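Side-chain contact in glycosyltransferase (duf1792) (Streptococcus sanguinis, PDB 5V4A), which binds UDP and probably transfers sugars to a serine-rich repeat cell-wall protein, as the GT-D glycosyltransferase part of a longer chain: residues I221-S226 / E248-Q253. Sequence-based numbering, arbitrary orientation.
Sequences IGHIDS and EHNFDQ. With UDP (uridine-5'-diphosphate), chain C.
The CB of His-223 points toward 248-253, and chi1 of -89° sets the imidazole beside the diphosphate, where Glu-248, its chain bent at chi2, and the amide oxygen of Asn-250 come up to the ring. Both approach obliquely and stop short of bonding: Glu-248 OE2 lies 4.0 Å from His-223 ND1, and Asn-250 OD1 stands 4.0 Å from His-223 CE1. The ring's nitrogens are engaged otherwise. ND1 donates to UDP O2B at 2.9 Å, a bent bond, while NE2 is hydrogen-bonded to NE2 of His-245, whose ring plane is turned by only about 10° from that of His-223. UDP C5' sits 3.5 Å above the centre of one face of the His-223 ring. The backbone adds an almost straight bond, His-223 N to UDP O3B (3.0 Å, 174°), so one residue holds two oxygens of the beta-phosphate. In this GT-D domain, the grip comes at the N-terminus of helix 224-233, just after strand 218-220 at the edge of the five-stranded parallel sheet. His-223 is the N-cap residue there, and the helix dipole may favour the phosphate's negative charge. Gly-222, in a type II' turn with positive phi, brings its CA within 3.5 Å of UDP O5'. Across the contact, Glu-248 OE1 forms a salt bridge with NH2 of Arg-116, a residue that itself binds UDP. Asn-250 OD1 takes a weak bond from the backbone N of Glu-248, tying the loop's two contacting residues together, and Asp-252 OD1 is hydrogen-bonded to His-245 ND1, the other nitrogen of the ring that meets His-223.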
loop_
_atom_site.group_PDB
_atom_site.type_symbol
_atom_site.label_atom_id
_atom_site.label_comp_id
_atom_site.label_asym_id
_atom_site.label_seq_id
_atom_site.Cartn_x
_atom_site.Cartn_y
_atom_site.Cartn_z
ATOM N N ILE A 221 11.294 12.786 -0.257
ATOM C CA ILE A 221 9.837 12.751 -0.278
ATOM C C ILE A 221 9.212 14.121 -0.042
ATOM O O ILE A 221 7.996 14.216 0.109
ATOM C CB ILE A 221 9.267 11.716 0.715
ATOM C CG1 ILE A 221 9.707 12.009 2.152
ATOM C CG2 ILE A 221 9.652 10.302 0.282
ATOM C CD1 ILE A 221 9.063 11.078 3.171
ATOM N N GLY A 222 10.016 15.182 -0.008
ATOM C CA GLY A 222 9.513 16.542 -0.179
ATOM C C GLY A 222 8.277 16.966 0.598
ATOM O O GLY A 222 8.256 16.935 1.830
ATOM N N HIS A 223 7.252 17.403 -0.136
ATOM C CA HIS A 223 6.057 18.017 0.434
ATOM C C HIS A 223 5.001 16.994 0.857
ATOM O O HIS A 223 3.810 17.333 0.912
ATOM C CB HIS A 223 5.466 19.013 -0.565
ATOM C CG HIS A 223 6.014 20.403 -0.437
ATOM N ND1 HIS A 223 6.386 21.160 -1.526
ATOM C CD2 HIS A 223 6.223 21.182 0.652
ATOM C CE1 HIS A 223 6.820 22.340 -1.115
ATOM N NE2 HIS A 223 6.725 22.382 0.202
ATOM N N ILE A 224 5.406 15.760 1.174
ATOM C CA ILE A 224 4.442 14.712 1.526
ATOM C C ILE A 224 3.539 15.141 2.682
ATOM O O ILE A 224 2.339 14.820 2.694
ATOM C CB ILE A 224 5.182 13.393 1.845
ATOM C CG1 ILE A 224 4.183 12.247 1.963
ATOM C CG2 ILE A 224 5.954 13.496 3.144
ATOM C CD1 ILE A 224 3.315 12.108 0.734
ATOM N N ASP A 225 4.073 15.914 3.645
ATOM C CA ASP A 225 3.283 16.254 4.826
ATOM C C ASP A 225 2.127 17.178 4.475
ATOM O O ASP A 225 1.038 17.038 5.035
ATOM C CB ASP A 225 4.139 16.916 5.917
ATOM C CG ASP A 225 3.284 17.373 7.124
ATOM O OD1 ASP A 225 2.775 18.529 7.131
ATOM O OD2 ASP A 225 3.090 16.551 8.051
ATOM N N SER A 226 2.354 18.158 3.590
ATOM C CA SER A 226 1.259 19.048 3.210
ATOM C C SER A 226 0.177 18.279 2.470
ATOM O O SER A 226 -1.019 18.498 2.693
ATOM C CB SER A 226 1.771 20.197 2.339
ATOM O OG SER A 226 2.668 21.041 3.034
ATOM N N GLU A 248 3.627 25.287 -1.492
ATOM C CA GLU A 248 3.198 26.376 -2.368
ATOM C C GLU A 248 2.764 27.611 -1.581
ATOM O O GLU A 248 2.038 28.464 -2.103
ATOM C CB GLU A 248 2.095 25.926 -3.339
ATOM C CG GLU A 248 2.617 25.085 -4.530
ATOM C CD GLU A 248 2.790 23.600 -4.196
ATOM O OE1 GLU A 248 1.755 22.917 -4.051
ATOM O OE2 GLU A 248 3.947 23.110 -4.099
ATOM N N HIS A 249 3.167 27.685 -0.312
ATOM C CA HIS A 249 3.193 28.922 0.457
ATOM C C HIS A 249 4.641 29.099 0.917
ATOM O O HIS A 249 4.937 29.142 2.115
ATOM C CB HIS A 249 2.201 28.857 1.620
ATOM C CG HIS A 249 0.779 28.670 1.185
ATOM N ND1 HIS A 249 -0.083 29.724 0.963
ATOM C CD2 HIS A 249 0.075 27.545 0.914
ATOM C CE1 HIS A 249 -1.262 29.252 0.593
ATOM N NE2 HIS A 249 -1.194 27.935 0.553
ATOM N N ASN A 250 5.555 29.176 -0.048
ATOM C CA ASN A 250 6.949 28.834 0.212
ATOM C C ASN A 250 7.742 29.956 0.859
ATOM O O ASN A 250 8.897 29.732 1.240
ATOM C CB ASN A 250 7.621 28.368 -1.083
ATOM C CG ASN A 250 7.093 27.016 -1.556
ATOM O OD1 ASN A 250 6.488 26.267 -0.782
ATOM N ND2 ASN A 250 7.323 26.699 -2.825
ATOM N N PHE A 251 7.167 31.151 1.002
ATOM C CA PHE A 251 7.891 32.194 1.720
ATOM C C PHE A 251 7.870 31.945 3.223
ATOM O O PHE A 251 8.715 32.483 3.940
ATOM C CB PHE A 251 7.290 33.567 1.396
ATOM C CG PHE A 251 8.167 34.738 1.788
ATOM C CD1 PHE A 251 9.330 35.026 1.096
ATOM C CD2 PHE A 251 7.830 35.528 2.868
ATOM C CE1 PHE A 251 10.131 36.115 1.465
ATOM C CE2 PHE A 251 8.615 36.617 3.244
ATOM C CZ PHE A 251 9.777 36.903 2.542
ATOM N N ASP A 252 6.945 31.095 3.699
ATOM C CA ASP A 252 6.820 30.730 5.110
ATOM C C ASP A 252 6.440 31.915 5.989
ATOM O O ASP A 252 6.825 31.969 7.159
ATOM C CB ASP A 252 8.089 30.068 5.676
ATOM C CG ASP A 252 8.278 28.644 5.205
ATOM O OD1 ASP A 252 7.274 28.004 4.843
ATOM O OD2 ASP A 252 9.429 28.148 5.255
ATOM N N GLN A 253 5.630 32.829 5.466
ATOM C CA GLN A 253 5.070 33.868 6.314
ATOM C C GLN A 253 3.963 33.300 7.203
ATOM O O GLN A 253 3.354 32.268 6.905
ATOM C CB GLN A 253 4.520 35.012 5.461
ATOM C CG GLN A 253 3.100 34.799 4.930
ATOM C CD GLN A 253 3.004 33.885 3.717
ATOM O OE1 GLN A 253 4.016 33.465 3.136
ATOM N NE2 GLN A 253 1.770 33.550 3.338
HETATM N N1 UDP C . 12.909 23.025 2.346
HETATM C C2 UDP C . 13.744 23.225 3.419
HETATM N N3 UDP C . 14.872 23.954 3.151
HETATM C C4 UDP C . 15.242 24.499 1.937
HETATM C C5 UDP C . 14.332 24.239 0.868
HETATM C C6 UDP C . 13.218 23.512 1.097
HETATM O O2 UDP C . 13.506 22.790 4.535
HETATM O O4 UDP C . 16.310 25.132 1.846
HETATM C "C1'" UDP C . 11.707 22.176 2.565
HETATM C "C2'" UDP C . 10.350 22.866 2.616
HETATM O "O2'" UDP C . 10.140 23.504 3.875
HETATM C "C3'" UDP C . 9.422 21.658 2.369
HETATM C "C4'" UDP C . 10.269 20.727 1.477
HETATM O "O4'" UDP C . 11.603 21.279 1.485
HETATM O "O3'" UDP C . 9.117 20.943 3.561
HETATM C "C5'" UDP C . 9.778 20.550 0.059
HETATM O "O5'" UDP C . 10.706 19.809 -0.765
HETATM P PA UDP C . 10.454 19.636 -2.316
HETATM O O1A UDP C . 10.573 20.974 -3.041
HETATM O O2A UDP C . 11.339 18.535 -2.770
HETATM O O3A UDP C . 8.885 19.193 -2.421
HETATM P PB UDP C . 7.992 18.563 -3.576
HETATM O O1B UDP C . 8.999 18.354 -4.713
HETATM O O2B UDP C . 7.012 19.708 -3.922
HETATM O O3B UDP C . 7.333 17.290 -3.136
#